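Local coordinates for protein farnesyl diphosphate synthase (Rhodobacter capsulatus, PDB 3M0G) that probably condenses isopentenyl diphosphate with farnesyl diphosphate to make geranylgeranyl diphosphate, using magnesium, for carotenoid and diterpene synthesis, at residues B[112-115]-B[116-119]; B[166-169]-B[170-173]. One frame throughout, in Å; residues are numbered along the deposited sequence.

In the fold
Both contacts are short helical runs with backbone bonds four residues apart, one inside a helix and the other at the start of another. Contact 1 lies inside helix 104-121, buried where the two subunits meet. Its turn needs no cap, and its polar and aromatic side chains find partners across the dimer. Contact 2 opens helix 168-194 at the surface. No other chain of the assembly touches it, and side chains of the turn itself bind N-H groups at the helix start, Thr167 OG1 taking Glu170 N and the Glu170 carboxylate taking Thr167 N. Its one buried residue, Ile171, faces helix 243-247. The two centres are 30 Å apart, and the contacts share no helix.

Contact 1 of 2, residues B[112-115]-B[116-119]; sequences DALQ and TLAF
Thr116 sits one turn beyond Asp112, and its N-H points back to Asp112 O at 3.2 Å. Its hydroxyl stays near the same carbonyl, with Thr116 OG1 3.0 Å from Asp112 O, because the first torsion (chi1 -52°) sets OG1 beside the backbone N. That hydroxyl also meets the amide end of Gln115 of the second subunit, while Asp112 OD2 bonds His80 ND1 of that subunit. Leu117 repeats the pattern through its N-H to Ala113 O at 2.8 Å. The methyl Leu117 CD2 only brushes Leu114 CD2, 4.3 Å away, and both leucines rest on Met34 of helix 29-37. This is the uninterrupted alpha-helical bonding of helix 104-121 in the mainly helical polyprenyl synthase fold, here buried at the dimer interface. Ala118 gives its N-H to Leu114 O at 3.0 Å; its methyl group touches Ala72 of helix 60-81 and Leu140 of helix 130-144. Phe119 ends the segment with a weaker backbone bond, its N 3.3 Å from Gln115 O. The side chains of Gln115 and Phe119 run alongside each other in the same direction, amide and ring planes only 30° apart. Ring atom Phe119 CD2 approaches Gln115 O obliquely at 3.3 Å, and Phe119 CE2 lies 4.1 Å from Gln115 CG. The ring stacks with Phe119 of the second subunit.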
# COMPACT_ATOMS: atom_id res chain seq x y z
N ASP B 112 0.75 -7.07 2.89
CA ASP B 112 0.16 -5.78 3.26
C ASP B 112 1.25 -4.83 3.79
O ASP B 112 1.31 -3.66 3.39
CB ASP B 112 -0.98 -5.94 4.26
CG ASP B 112 -2.26 -6.49 3.64
OD1 ASP B 112 -2.42 -6.57 2.38
OD2 ASP B 112 -3.15 -6.84 4.42
N ALA B 113 2.13 -5.34 4.65
CA ALA B 113 3.15 -4.49 5.27
C ALA B 113 4.32 -4.25 4.34
O ALA B 113 5.05 -3.25 4.48
CB ALA B 113 3.61 -5.10 6.61
N LEU B 114 4.52 -5.14 3.37
CA LEU B 114 5.56 -4.89 2.40
C LEU B 114 5.14 -3.77 1.45
O LEU B 114 5.98 -3.00 1.01
CB LEU B 114 5.93 -6.15 1.63
CG LEU B 114 6.90 -7.07 2.39
CD1 LEU B 114 6.81 -8.47 1.79
CD2 LEU B 114 8.32 -6.52 2.33
N GLN B 115 3.84 -3.66 1.16
CA GLN B 115 3.36 -2.53 0.33
C GLN B 115 3.47 -1.21 1.09
O GLN B 115 3.85 -0.17 0.51
CB GLN B 115 1.93 -2.74 -0.19
CG GLN B 115 1.36 -1.42 -0.77
CD GLN B 115 0.06 -1.55 -1.52
OE1 GLN B 115 -0.33 -0.63 -2.26
NE2 GLN B 115 -0.62 -2.68 -1.35
N THR B 116 3.18 -1.26 2.39
CA THR B 116 3.34 -0.11 3.28
C THR B 116 4.81 0.27 3.39
O THR B 116 5.15 1.45 3.39
CB THR B 116 2.78 -0.41 4.71
OG1 THR B 116 1.44 -0.91 4.62
CG2 THR B 116 2.76 0.86 5.53
N LEU B 117 5.68 -0.73 3.51
CA LEU B 117 7.12 -0.48 3.55
C LEU B 117 7.63 0.24 2.29
O LEU B 117 8.45 1.18 2.41
CB LEU B 117 7.92 -1.79 3.78
CG LEU B 117 9.42 -1.65 4.09
CD1 LEU B 117 9.64 -0.89 5.41
CD2 LEU B 117 10.06 -3.02 4.20
N ALA B 118 7.20 -0.24 1.12
CA ALA B 118 7.54 0.39 -0.17
C ALA B 118 7.27 1.91 -0.18
O ALA B 118 8.15 2.70 -0.56
CB ALA B 118 6.79 -0.27 -1.34
N PHE B 119 6.08 2.30 0.23
CA PHE B 119 5.70 3.73 0.33
C PHE B 119 6.50 4.53 1.37
O PHE B 119 6.80 5.72 1.15
CB PHE B 119 4.17 3.88 0.49
CG PHE B 119 3.43 3.68 -0.81
CD1 PHE B 119 3.50 4.65 -1.82
CD2 PHE B 119 2.72 2.51 -1.05
CE1 PHE B 119 2.85 4.47 -3.04
CE2 PHE B 119 2.05 2.31 -2.28
CZ PHE B 119 2.10 3.30 -3.26

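Contact 2 of 2, residues B[166-169]-B[170-173]; sequences LTLD and EIIR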
# COMPACT_ATOMS: atom_id res chain seq x y z
N LEU B 166 -8.28 -15.05 -24.39
CA LEU B 166 -8.15 -13.60 -24.57
C LEU B 166 -7.59 -13.25 -25.95
O LEU B 166 -6.81 -14.01 -26.52
CB LEU B 166 -7.28 -12.94 -23.48
CG LEU B 166 -7.64 -13.02 -21.99
CD1 LEU B 166 -6.81 -12.01 -21.20
CD2 LEU B 166 -9.15 -12.84 -21.69
N THR B 167 -7.99 -12.09 -26.45
CA THR B 167 -7.47 -11.56 -27.69
C THR B 167 -6.14 -10.88 -27.43
O THR B 167 -5.76 -10.59 -26.27
CB THR B 167 -8.40 -10.51 -28.32
OG1 THR B 167 -8.47 -9.35 -27.47
CG2 THR B 167 -9.79 -11.09 -28.54
N LEU B 168 -5.45 -10.58 -28.53
CA LEU B 168 -4.17 -9.91 -28.42
C LEU B 168 -4.32 -8.61 -27.64
O LEU B 168 -3.56 -8.34 -26.72
CB LEU B 168 -3.56 -9.65 -29.81
CG LEU B 168 -2.22 -8.92 -29.80
CD1 LEU B 168 -1.16 -9.70 -29.04
CD2 LEU B 168 -1.75 -8.61 -31.22
N ASP B 169 -5.33 -7.83 -28.01
CA ASP B 169 -5.59 -6.55 -27.37
C ASP B 169 -5.83 -6.70 -25.86
O ASP B 169 -5.30 -5.92 -25.06
CB ASP B 169 -6.73 -5.81 -28.07
CG ASP B 169 -6.32 -5.31 -29.45
OD1 ASP B 169 -5.11 -5.27 -29.75
OD2 ASP B 169 -7.22 -4.96 -30.25
N GLU B 170 -6.59 -7.73 -25.48
CA GLU B 170 -6.78 -8.07 -24.06
C GLU B 170 -5.51 -8.48 -23.31
O GLU B 170 -5.24 -7.94 -22.22
CB GLU B 170 -7.93 -9.08 -23.87
CG GLU B 170 -9.28 -8.45 -24.22
CD GLU B 170 -10.38 -9.45 -24.58
OE1 GLU B 170 -11.55 -9.05 -24.53
OE2 GLU B 170 -10.08 -10.62 -24.93
N ILE B 171 -4.71 -9.41 -23.85
CA ILE B 171 -3.48 -9.81 -23.16
C ILE B 171 -2.42 -8.70 -23.09
O ILE B 171 -1.59 -8.70 -22.17
CB ILE B 171 -2.85 -11.19 -23.61
CG1 ILE B 171 -2.17 -11.12 -24.98
CG2 ILE B 171 -3.86 -12.33 -23.52
CD1 ILE B 171 -1.17 -12.28 -25.22
N ILE B 172 -2.46 -7.75 -24.04
CA ILE B 172 -1.60 -6.54 -24.01
C ILE B 172 -2.01 -5.62 -22.84
O ILE B 172 -1.17 -5.14 -22.09
CB ILE B 172 -1.64 -5.74 -25.38
CG1 ILE B 172 -0.84 -6.45 -26.47
CG2 ILE B 172 -1.08 -4.34 -25.23
CD1 ILE B 172 -1.19 -5.98 -27.89
N ARG B 173 -3.31 -5.40 -22.70
CA ARG B 173 -3.85 -4.61 -21.58
C ARG B 173 -3.53 -5.26 -20.22
O ARG B 173 -3.19 -4.57 -19.26
CB ARG B 173 -5.37 -4.46 -21.73
CG ARG B 173 -6.03 -3.55 -20.69
CD ARG B 173 -7.54 -3.43 -20.90
NE ARG B 173 -8.27 -4.68 -20.64
CZ ARG B 173 -9.59 -4.82 -20.71
NH1 ARG B 173 -10.15 -6.00 -20.46
NH2 ARG B 173 -10.38 -3.80 -21.04
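The carboxylate of Glu170 has Thr167 OG1 over one face and the Leu166 CD2 methyl over the other, 4.0 Å from OE2. Thr167 N reaches Glu170 OE2 from the anti side at 3.0 Å. The bond is nearly straight, though its donor stands 22° out of the carboxylate plane. This is one half of a capping box, with Thr167 as the N-cap of helix 168-194. The other half runs in reverse, from Glu170 N to Thr167 OG1 at 3.2 Å. Thr167 can serve as the cap because its hydroxyl lies between its own N and carbonyl carbon (chi1 65°), turned toward the first turn. Thr167 OG1 also lies near Glu170 OE2, at best in a weak bond. An alanine in place of Glu170 would probably keep the backbone half of the box but leave Thr167 N without its carboxylate mate and the helix start less firmly fixed. Just past the cap the regular ladder begins: Ile171 N meets Thr167 O almost head-on at 2.9 Å, Ile172 N bonds Leu168 O, and Arg173 N bonds Asp169 O. Apolar contacts flank the polar box. Ile171, buried against Phe243 and Leu246 of helix 243-247, presses its CG2 on Leu166 CB at 3.5 Å, tighter than usual for two carbons. On the partly exposed side, Ile172 lays CD1 across Leu168, 3.7 Å from its CG.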